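Local coordinates for FrnE protein (Deinococcus radiodurans, PDB 5CO3) that probably acts as a cytoplasmic disulfide oxidoreductase with a DsbA-like thioredoxin domain, exchanging thiols and disulfides, at residues A[14-19]-A[192-197]; A[24-29]-A[97-102]; A[48-53]-A[177-182]. All blocks are in the same frame, centred on the assembly; numbering follows the deposited sequence.

Contact 1: residues A[14-19]-A[192-197]; sequences VDIWSD and PFFVLG
Val14 to Trp17 pair antiparallel with Leu196 to Phe193, the short strand axes 4.6 Å apart at 164°, setting Val14 against Leu196 and Trp17 against Phe193. Asp15 and Val195 make one hydrogen-bonded pair, Asp15 N lying 2.8 Å from Val195 O and the return bond being equally short. Trp17 and Phe193 make the next, with Trp17 N 3.0 Å from Phe193 O. On the face that carries Val14, Ile16, Phe194 and Leu196, the side chains of Ile16 and Phe194 lie alongside each other and point the same way. With chi1 at -47°, CG1 of Ile16 stands opposite the carbonyl carbon, and from there Ile16 CD1 comes to 3.7 Å from Phe194 CE2; CG2 sits over one face of the ring toward its rim, and Val14 CG1 meets the ring edge. Leu211 and Leu215 of helix 208-222 and Phe32 of helix 23-38 pack against this layer. Such a sheet is the core of the thioredoxin fold: strand 12-18 is an inner strand, and Pro192, preceded by a cis peptide as in this fold generally, leads into strand 193-196 beside Cys25. Across the other face, Trp17 CZ3 touches Val195 CG2 obliquely at 3.9 Å. Trp17 NE1 bonds to Asp179 O and the ring stacks on His50, which together hold the indole; Asp15 OD1 is hydrogen-bonded to His50 and OD2 forms a salt bridge with Arg13.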
loop_
_atom_site.group_PDB
_atom_site.type_symbol
_atom_site.label_atom_id
_atom_site.label_comp_id
_atom_site.label_asym_id
_atom_site.label_seq_id
_atom_site.Cartn_x
_atom_site.Cartn_y
_atom_site.Cartn_z
ATOM N N VAL A 14 -8.649 1.906 8.278
ATOM C CA VAL A 14 -8.135 0.867 7.403
ATOM C C VAL A 14 -6.631 0.996 7.342
ATOM O O VAL A 14 -6.115 2.006 6.863
ATOM C CB VAL A 14 -8.717 0.955 5.987
ATOM C CG1 VAL A 14 -8.144 -0.136 5.104
ATOM C CG2 VAL A 14 -10.252 0.858 6.042
ATOM N N ASP A 15 -5.937 -0.020 7.842
ATOM C CA ASP A 15 -4.480 -0.085 7.753
ATOM C C ASP A 15 -4.052 -0.968 6.602
ATOM O O ASP A 15 -4.474 -2.121 6.512
ATOM C CB ASP A 15 -3.898 -0.610 9.065
ATOM C CG ASP A 15 -4.151 0.323 10.204
ATOM O OD1 ASP A 15 -3.438 1.342 10.276
ATOM O OD2 ASP A 15 -5.082 0.064 11.005
ATOM N N ILE A 16 -3.220 -0.438 5.711
ATOM C CA ILE A 16 -2.811 -1.212 4.550
ATOM C C ILE A 16 -1.301 -1.332 4.473
ATOM O O ILE A 16 -0.586 -0.328 4.383
ATOM C CB ILE A 16 -3.334 -0.604 3.238
ATOM C CG1 ILE A 16 -4.820 -0.252 3.365
ATOM C CG2 ILE A 16 -3.115 -1.575 2.084
ATOM C CD1 ILE A 16 -5.383 0.422 2.141
ATOM N N TRP A 17 -0.821 -2.568 4.510
ATOM C CA TRP A 17 0.599 -2.826 4.279
ATOM C C TRP A 17 0.827 -3.086 2.798
ATOM O O TRP A 17 0.069 -3.806 2.149
ATOM C CB TRP A 17 1.082 -4.002 5.125
ATOM C CG TRP A 17 1.500 -3.592 6.513
ATOM C CD1 TRP A 17 2.764 -3.289 6.932
ATOM C CD2 TRP A 17 0.650 -3.431 7.654
ATOM N NE1 TRP A 17 2.756 -2.955 8.265
ATOM C CE2 TRP A 17 1.470 -3.038 8.735
ATOM C CE3 TRP A 17 -0.723 -3.587 7.869
ATOM C CZ2 TRP A 17 0.959 -2.792 10.008
ATOM C CZ3 TRP A 17 -1.228 -3.348 9.141
ATOM C CH2 TRP A 17 -0.387 -2.954 10.191
ATOM N N SER A 18 1.882 -2.486 2.257
ATOM C CA SER A 18 2.067 -2.492 0.824
ATOM C C SER A 18 3.539 -2.245 0.508
ATOM O O SER A 18 4.226 -1.590 1.288
ATOM C CB SER A 18 1.193 -1.421 0.187
ATOM O OG SER A 18 1.381 -1.378 -1.204
ATOM N N ASP A 19 4.002 -2.788 -0.614
ATOM C CA ASP A 19 5.311 -2.434 -1.155
ATOM C C ASP A 19 5.144 -1.806 -2.525
ATOM O O ASP A 19 4.315 -2.226 -3.332
ATOM C CB ASP A 19 6.241 -3.652 -1.257
ATOM C CG ASP A 19 7.720 -3.258 -1.409
ATOM O OD1 ASP A 19 8.046 -2.048 -1.364
ATOM O OD2 ASP A 19 8.553 -4.168 -1.549
ATOM N N PRO A 192 -0.741 -6.841 -1.138
ATOM C CA PRO A 192 -1.257 -5.947 -0.101
ATOM C C PRO A 192 -1.962 -6.706 1.012
ATOM O O PRO A 192 -2.481 -7.803 0.795
ATOM C CB PRO A 192 -2.237 -5.066 -0.869
ATOM C CG PRO A 192 -2.721 -5.926 -1.970
ATOM C CD PRO A 192 -1.535 -6.759 -2.372
ATOM N N PHE A 193 -1.954 -6.130 2.203
ATOM C CA PHE A 193 -2.684 -6.706 3.317
ATOM C C PHE A 193 -3.509 -5.614 3.980
ATOM O O PHE A 193 -2.973 -4.587 4.387
ATOM C CB PHE A 193 -1.731 -7.361 4.324
ATOM C CG PHE A 193 -2.417 -8.287 5.287
ATOM C CD1 PHE A 193 -3.066 -7.788 6.397
ATOM C CD2 PHE A 193 -2.422 -9.655 5.069
ATOM C CE1 PHE A 193 -3.706 -8.639 7.289
ATOM C CE2 PHE A 193 -3.057 -10.510 5.949
ATOM C CZ PHE A 193 -3.696 -10.003 7.063
ATOM N N PHE A 194 -4.816 -5.854 4.092
ATOM C CA PHE A 194 -5.732 -4.890 4.688
ATOM C C PHE A 194 -6.127 -5.260 6.111
ATOM O O PHE A 194 -6.429 -6.418 6.409
ATOM C CB PHE A 194 -7.010 -4.769 3.853
ATOM C CG PHE A 194 -6.781 -4.389 2.426
ATOM C CD1 PHE A 194 -6.409 -5.342 1.489
ATOM C CD2 PHE A 194 -6.965 -3.084 2.008
ATOM C CE1 PHE A 194 -6.218 -5.003 0.171
ATOM C CE2 PHE A 194 -6.781 -2.734 0.691
ATOM C CZ PHE A 194 -6.406 -3.699 -0.240
ATOM N N VAL A 195 -6.125 -4.269 6.996
ATOM C CA VAL A 195 -6.660 -4.448 8.335
ATOM C C VAL A 195 -7.755 -3.411 8.532
ATOM O O VAL A 195 -7.522 -2.209 8.371
ATOM C CB VAL A 195 -5.580 -4.307 9.419
ATOM C CG1 VAL A 195 -6.209 -4.405 10.796
ATOM C CG2 VAL A 195 -4.518 -5.374 9.238
ATOM N N LEU A 196 -8.957 -3.880 8.844
ATOM C CA LEU A 196 -10.095 -2.989 8.999
ATOM C C LEU A 196 -10.586 -2.972 10.451
ATOM O O LEU A 196 -10.802 -4.022 11.076
ATOM C CB LEU A 196 -11.224 -3.397 8.046
ATOM C CG LEU A 196 -10.977 -3.318 6.535
ATOM C CD1 LEU A 196 -10.372 -4.604 5.966
ATOM C CD2 LEU A 196 -12.272 -2.986 5.817
ATOM N N GLY A 197 -10.723 -1.769 11.003
ATOM C CA GLY A 197 -11.202 -1.604 12.366
ATOM C C GLY A 197 -10.312 -2.252 13.413
ATOM O O GLY A 197 -10.752 -2.531 14.532
#

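Contact 2: residues A[24-29]-A[97-102]; sequences WCYIGK and LEYHFD
Tyr99 OH, hydrogen-bonded to Pro23 O at the start of helix 23-38, is pressed against the first turn of that helix. It lies only 3.1 Å from Tyr26 CB and 3.7 Å from Ile27 CG1, so the phenol ends in a tight, mostly carbon-lined seat. The rings of Tyr99 and Tyr26 pass at a slant, with Tyr26 CD2 3.9 Å from Tyr99 CE1 and close to the plane of the Tyr99 ring at its edge. Leu97 comes over a face of Tyr26: its CD2 stands 3.5 Å from the ring centroid, 14° off the normal, a close CH-pi contact, while CD1 reaches back to Tyr26 CG at 3.8 Å. With CG anti to its own nitrogen (chi1 -151°), Tyr26 swings its ring off the helix under this methyl, and its OH bonds to Glu130 of helix 125-137. Replacing Tyr26 with an alanine would probably leave Leu97 CD2 without its aromatic face and Glu130 without this phenol partner. With both hydroxyls engaged beyond the two segments, the fit of loop 97-102 to the helix carrying Cys25, the second cysteine of a thioredoxin-type CxxC, rests on shape and dispersion between carbon surfaces.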
loop_
_atom_site.group_PDB
_atom_site.type_symbol
_atom_site.label_atom_id
_atom_site.label_comp_id
_atom_site.label_asym_id
_atom_site.label_seq_id
_atom_site.Cartn_x
_atom_site.Cartn_y
_atom_site.Cartn_z
ATOM N N TRP A 24 0.693 -6.200 -7.363
ATOM C CA TRP A 24 -0.626 -6.506 -6.813
ATOM C C TRP A 24 -1.061 -5.406 -5.856
ATOM O O TRP A 24 -2.252 -5.201 -5.639
ATOM C CB TRP A 24 -0.643 -7.872 -6.132
ATOM C CG TRP A 24 -0.662 -8.980 -7.134
ATOM C CD1 TRP A 24 0.366 -9.819 -7.449
ATOM C CD2 TRP A 24 -1.756 -9.348 -7.984
ATOM N NE1 TRP A 24 -0.020 -10.690 -8.436
ATOM C CE2 TRP A 24 -1.323 -10.429 -8.778
ATOM C CE3 TRP A 24 -3.068 -8.876 -8.142
ATOM C CZ2 TRP A 24 -2.147 -11.044 -9.720
ATOM C CZ3 TRP A 24 -3.887 -9.491 -9.079
ATOM C CH2 TRP A 24 -3.424 -10.563 -9.855
ATOM N N CYS A 25 -0.100 -4.661 -5.315
ATOM C CA CYS A 25 -0.460 -3.571 -4.416
ATOM C C CYS A 25 -1.128 -2.416 -5.154
ATOM O O CYS A 25 -2.012 -1.760 -4.608
ATOM C CB CYS A 25 0.778 -3.085 -3.653
ATOM S SG CYS A 25 1.278 -4.224 -2.359
ATOM N N TYR A 26 -0.696 -2.141 -6.382
ATOM C CA TYR A 26 -1.325 -1.082 -7.154
ATOM C C TYR A 26 -2.738 -1.538 -7.546
ATOM O O TYR A 26 -3.708 -0.795 -7.386
ATOM C CB TYR A 26 -0.490 -0.747 -8.385
ATOM C CG TYR A 26 -0.597 0.672 -8.872
ATOM C CD1 TYR A 26 -1.548 1.564 -8.357
ATOM C CD2 TYR A 26 0.279 1.138 -9.850
ATOM C CE1 TYR A 26 -1.633 2.869 -8.829
ATOM C CE2 TYR A 26 0.202 2.429 -10.318
ATOM C CZ TYR A 26 -0.740 3.287 -9.817
ATOM O OH TYR A 26 -0.800 4.569 -10.298
ATOM N N ILE A 27 -2.837 -2.771 -8.039
ATOM C CA ILE A 27 -4.136 -3.385 -8.332
ATOM C C ILE A 27 -5.056 -3.335 -7.108
ATOM O O ILE A 27 -6.230 -2.952 -7.216
ATOM C CB ILE A 27 -3.965 -4.836 -8.808
ATOM C CG1 ILE A 27 -3.412 -4.832 -10.236
ATOM C CG2 ILE A 27 -5.309 -5.617 -8.730
ATOM C CD1 ILE A 27 -2.720 -6.137 -10.668
ATOM N N GLY A 28 -4.510 -3.690 -5.944
ATOM C CA GLY A 28 -5.284 -3.690 -4.714
ATOM C C GLY A 28 -5.718 -2.306 -4.277
ATOM O O GLY A 28 -6.793 -2.127 -3.682
ATOM N N LYS A 29 -4.871 -1.316 -4.552
ATOM C CA LYS A 29 -5.207 0.059 -4.226
ATOM C C LYS A 29 -6.414 0.500 -5.054
ATOM O O LYS A 29 -7.335 1.142 -4.528
ATOM C CB LYS A 29 -4.012 0.984 -4.464
ATOM C CG LYS A 29 -4.229 2.455 -4.077
ATOM C CD LYS A 29 -2.930 3.266 -4.261
ATOM C CE LYS A 29 -3.001 4.627 -3.590
ATOM N NZ LYS A 29 -3.962 5.543 -4.273
ATOM N N LEU A 97 -4.845 0.720 -15.096
ATOM C CA LEU A 97 -3.400 0.829 -14.930
ATOM C C LEU A 97 -2.685 0.295 -16.161
ATOM O O LEU A 97 -2.944 -0.827 -16.587
ATOM C CB LEU A 97 -2.925 0.053 -13.695
ATOM C CG LEU A 97 -3.559 0.437 -12.357
ATOM C CD1 LEU A 97 -3.230 -0.600 -11.295
ATOM C CD2 LEU A 97 -3.087 1.831 -11.917
ATOM N N GLU A 98 -1.779 1.086 -16.721
ATOM C CA GLU A 98 -1.014 0.632 -17.875
ATOM C C GLU A 98 0.412 0.347 -17.439
ATOM O O GLU A 98 1.243 1.251 -17.351
ATOM C CB GLU A 98 -1.050 1.669 -18.992
ATOM C CG GLU A 98 -0.446 1.187 -20.300
ATOM C CD GLU A 98 -0.952 1.979 -21.480
ATOM O OE1 GLU A 98 -0.390 3.056 -21.752
ATOM O OE2 GLU A 98 -1.918 1.528 -22.125
ATOM N N TYR A 99 0.675 -0.918 -17.138
ATOM C CA TYR A 99 2.002 -1.337 -16.675
ATOM C C TYR A 99 3.014 -1.433 -17.811
ATOM O O TYR A 99 2.668 -1.728 -18.966
ATOM C CB TYR A 99 1.912 -2.686 -15.974
ATOM C CG TYR A 99 1.288 -2.678 -14.583
ATOM C CD1 TYR A 99 0.921 -1.491 -13.942
ATOM C CD2 TYR A 99 1.071 -3.877 -13.916
ATOM C CE1 TYR A 99 0.360 -1.516 -12.660
ATOM C CE2 TYR A 99 0.533 -3.915 -12.649
ATOM C CZ TYR A 99 0.173 -2.729 -12.023
ATOM O OH TYR A 99 -0.360 -2.792 -10.757
ATOM N N HIS A 100 4.276 -1.180 -17.478
ATOM C CA HIS A 100 5.370 -1.418 -18.414
ATOM C C HIS A 100 6.502 -2.145 -17.696
ATOM O O HIS A 100 7.492 -1.543 -17.261
ATOM C CB HIS A 100 5.830 -0.099 -19.035
ATOM C CG HIS A 100 4.766 0.574 -19.850
ATOM N ND1 HIS A 100 4.333 0.080 -21.062
ATOM C CD2 HIS A 100 4.034 1.690 -19.617
ATOM C CE1 HIS A 100 3.388 0.867 -21.546
ATOM N NE2 HIS A 100 3.186 1.850 -20.688
ATOM N N PHE A 101 6.334 -3.452 -17.558
ATOM C CA PHE A 101 7.256 -4.242 -16.772
ATOM C C PHE A 101 8.639 -4.305 -17.436
ATOM O O PHE A 101 9.646 -4.429 -16.752
ATOM C CB PHE A 101 6.714 -5.644 -16.562
ATOM C CG PHE A 101 5.592 -5.731 -15.562
ATOM C CD1 PHE A 101 5.575 -4.927 -14.429
ATOM C CD2 PHE A 101 4.558 -6.635 -15.755
ATOM C CE1 PHE A 101 4.550 -5.024 -13.499
ATOM C CE2 PHE A 101 3.519 -6.735 -14.836
ATOM C CZ PHE A 101 3.520 -5.944 -13.702
ATOM N N ASP A 102 8.673 -4.201 -18.764
ATOM C CA ASP A 102 9.938 -4.211 -19.512
ATOM C C ASP A 102 10.828 -3.023 -19.137
ATOM O O ASP A 102 12.033 -3.043 -19.409
ATOM C CB ASP A 102 9.661 -4.185 -21.010
ATOM C CG ASP A 102 8.727 -3.051 -21.392
ATOM O OD1 ASP A 102 7.577 -3.050 -20.910
ATOM O OD2 ASP A 102 9.135 -2.152 -22.148
#

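Contact 3: residues A[48-53]-A[177-182]; sequences VWHSFE and RYDEAQ
The imidazole of His50 stacks with the Trp17 ring and presents its edge to Asp179, whose OD1 lies in the ring plane 2.8 Å from ND1; NE2, the other nitrogen, bonds to Asp15. At a second flat group, the guanidinium of Arg177, the carboxylates of Glu53 and Glu180 and a water gather round the edge, and Phe110 makes a cation-pi contact. These groups tie strand 45-51, an outermost strand of the thioredoxin-fold sheet, to residues 177-182 of helix 173-186, whose axis runs at 90° to that of residues 48-51. Asp179 holds the strand with both oxygens. Its carboxylate is turned 71° from the imidazole, and ND1 meets OD1 from above the carboxylate plane. OD2, likewise met from out of plane, accepts Ser51 N at 2.9 Å in a nearly straight bond. His50, held at both nitrogens by acids, is likely to be drawn toward the charged form. Farther along, Arg177 NH1 serves two acids: a good bond of 2.9 Å to the syn lone pair of Glu180 OE1, and a salt bridge of 2.8 Å to Glu53 OE2 whose hydrogen bond is weak because it is bent, although the guanidinium and the Glu53 carboxylate lie only 9° from coplanar. A water accepts from Arg177 NH2 and donates to Glu53 OE1, closing the network. Glu53 OE2 and Glu180 OE2 approach to 2.6 Å, close enough that one acid probably carries a proton. Glu180, extended beyond CG, lays its aliphatic stem along the chain at Ser51, and CG stands 3.5 Å from Ser51 O, a buried carbonyl with no polar partner in the model. A second water donates to both Asp179 OD2 and Trp49 O.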
loop_
_atom_site.group_PDB
_atom_site.type_symbol
_atom_site.label_atom_id
_atom_site.label_comp_id
_atom_site.label_asym_id
_atom_site.label_seq_id
_atom_site.Cartn_x
_atom_site.Cartn_y
_atom_site.Cartn_z
ATOM N N VAL A 48 -4.642 4.396 6.384
ATOM C CA VAL A 48 -3.257 4.575 6.810
ATOM C C VAL A 48 -2.373 3.566 6.087
ATOM O O VAL A 48 -2.542 2.357 6.260
ATOM C CB VAL A 48 -3.097 4.397 8.337
ATOM C CG1 VAL A 48 -1.615 4.442 8.745
ATOM C CG2 VAL A 48 -3.894 5.451 9.078
ATOM N N TRP A 49 -1.442 4.049 5.267
ATOM C CA TRP A 49 -0.529 3.142 4.590
ATOM C C TRP A 49 0.609 2.780 5.541
ATOM O O TRP A 49 1.040 3.596 6.365
ATOM C CB TRP A 49 0.004 3.756 3.278
ATOM C CG TRP A 49 -1.083 3.909 2.233
ATOM C CD1 TRP A 49 -1.883 5.000 2.035
ATOM C CD2 TRP A 49 -1.508 2.920 1.276
ATOM N NE1 TRP A 49 -2.775 4.755 1.005
ATOM C CE2 TRP A 49 -2.563 3.486 0.524
ATOM C CE3 TRP A 49 -1.089 1.616 0.974
ATOM C CZ2 TRP A 49 -3.219 2.788 -0.503
ATOM C CZ3 TRP A 49 -1.735 0.925 -0.046
ATOM C CH2 TRP A 49 -2.791 1.513 -0.770
ATOM N N HIS A 50 1.055 1.533 5.448
ATOM C CA HIS A 50 2.176 1.045 6.236
ATOM C C HIS A 50 3.212 0.443 5.312
ATOM O O HIS A 50 2.874 -0.157 4.287
ATOM C CB HIS A 50 1.729 0.005 7.261
ATOM C CG HIS A 50 0.788 0.540 8.294
ATOM N ND1 HIS A 50 1.212 1.014 9.514
ATOM C CD2 HIS A 50 -0.559 0.680 8.280
ATOM C CE1 HIS A 50 0.165 1.423 10.212
ATOM N NE2 HIS A 50 -0.920 1.233 9.483
ATOM N N SER A 51 4.473 0.618 5.684
ATOM C CA SER A 51 5.593 0.151 4.877
ATOM C C SER A 51 5.762 -1.355 4.944
ATOM O O SER A 51 5.658 -1.964 6.010
ATOM C CB SER A 51 6.888 0.828 5.322
ATOM O OG SER A 51 6.736 2.231 5.376
ATOM N N PHE A 52 6.035 -1.943 3.788
ATOM C CA PHE A 52 6.375 -3.349 3.691
ATOM C C PHE A 52 7.396 -3.468 2.571
ATOM O O PHE A 52 7.234 -2.846 1.517
ATOM C CB PHE A 52 5.142 -4.200 3.402
ATOM C CG PHE A 52 5.370 -5.680 3.544
ATOM C CD1 PHE A 52 5.956 -6.404 2.518
ATOM C CD2 PHE A 52 4.970 -6.352 4.690
ATOM C CE1 PHE A 52 6.152 -7.763 2.639
ATOM C CE2 PHE A 52 5.162 -7.712 4.813
ATOM C CZ PHE A 52 5.762 -8.417 3.785
ATOM N N GLU A 53 8.458 -4.227 2.822
ATOM C CA GLU A 53 9.466 -4.492 1.807
ATOM C C GLU A 53 9.494 -5.972 1.489
ATOM O O GLU A 53 9.758 -6.790 2.369
ATOM C CB GLU A 53 10.851 -4.030 2.275
ATOM C CG GLU A 53 11.126 -2.560 2.003
ATOM C CD GLU A 53 12.466 -2.101 2.559
ATOM O OE1 GLU A 53 13.488 -2.148 1.835
ATOM O OE2 GLU A 53 12.498 -1.695 3.740
ATOM N N ARG A 177 10.977 0.796 9.488
ATOM C CA ARG A 177 11.339 -0.481 10.094
ATOM C C ARG A 177 10.291 -0.926 11.115
ATOM O O ARG A 177 10.025 -2.122 11.258
ATOM C CB ARG A 177 12.721 -0.393 10.754
ATOM C CG ARG A 177 13.852 -0.218 9.757
ATOM C CD ARG A 177 14.013 -1.442 8.875
ATOM N NE ARG A 177 15.161 -1.296 7.986
ATOM C CZ ARG A 177 15.145 -1.539 6.679
ATOM N NH1 ARG A 177 14.033 -1.956 6.082
ATOM N NH2 ARG A 177 16.249 -1.367 5.968
ATOM N N TYR A 178 9.688 0.035 11.809
ATOM C CA TYR A 178 8.670 -0.288 12.801
ATOM C C TYR A 178 7.421 -0.824 12.115
ATOM O O TYR A 178 6.799 -1.773 12.593
ATOM C CB TYR A 178 8.335 0.935 13.658
ATOM C CG TYR A 178 9.374 1.212 14.730
ATOM C CD1 TYR A 178 10.428 0.330 14.950
ATOM C CD2 TYR A 178 9.295 2.346 15.529
ATOM C CE1 TYR A 178 11.373 0.573 15.927
ATOM C CE2 TYR A 178 10.240 2.597 16.514
ATOM C CZ TYR A 178 11.277 1.706 16.704
ATOM O OH TYR A 178 12.224 1.948 17.675
ATOM N N ASP A 179 7.072 -0.212 10.989
ATOM C CA ASP A 179 5.977 -0.688 10.142
ATOM C C ASP A 179 6.160 -2.140 9.726
ATOM O O ASP A 179 5.234 -2.948 9.789
ATOM C CB ASP A 179 5.864 0.174 8.885
ATOM C CG ASP A 179 4.805 1.235 8.996
ATOM O OD1 ASP A 179 3.968 1.151 9.923
ATOM O OD2 ASP A 179 4.797 2.144 8.138
ATOM N N GLU A 180 7.368 -2.460 9.287
ATOM C CA GLU A 180 7.676 -3.795 8.805
ATOM C C GLU A 180 7.693 -4.818 9.933
ATOM O O GLU A 180 7.251 -5.958 9.762
ATOM C CB GLU A 180 9.015 -3.770 8.068
ATOM C CG GLU A 180 8.966 -2.865 6.849
ATOM C CD GLU A 180 10.322 -2.560 6.244
ATOM O OE1 GLU A 180 11.359 -2.769 6.903
ATOM O OE2 GLU A 180 10.343 -2.095 5.097
ATOM N N ALA A 181 8.219 -4.409 11.083
ATOM C CA ALA A 181 8.197 -5.249 12.269
ATOM C C ALA A 181 6.757 -5.555 12.666
ATOM O O ALA A 181 6.422 -6.688 13.009
ATOM C CB ALA A 181 8.945 -4.575 13.407
ATOM N N GLN A 182 5.897 -4.546 12.596
ATOM C CA GLN A 182 4.506 -4.735 12.976
ATOM C C GLN A 182 3.825 -5.752 12.058
ATOM O O GLN A 182 3.063 -6.605 12.526
ATOM C CB GLN A 182 3.751 -3.408 12.959
ATOM C CG GLN A 182 2.372 -3.508 13.588
ATOM C CD GLN A 182 1.645 -2.182 13.645
ATOM O OE1 GLN A 182 2.096 -1.186 13.076
ATOM N NE2 GLN A 182 0.510 -2.160 14.340
HETATM O O HOH W 1 2.787 4.130 8.397
HETATM O O HOH W 2 15.849 -1.953 3.180
#

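Overall arrangement
Contacts 1 and 3 share one sheet, in which strands 12-18 and 45-51 are neighbours, and their centres lie about 10 Å apart. Contact 1 is largely buried and pairs strands by backbone bonds and apolar side chains; contact 3, only partly buried at an outermost strand of the sheet, relies on charged groups and water to bind a helix. Contact 2, about 17 Å between centres from contact 1, is also buried, but joins helix 23-38 to a loop by aromatic and aliphatic packing. It meets contact 1 at the thiol site, where Cys25 packs against Ser18 and Pro192. Contacts 2 and 3 touch more slightly, through Lys29 against the ring of Trp49.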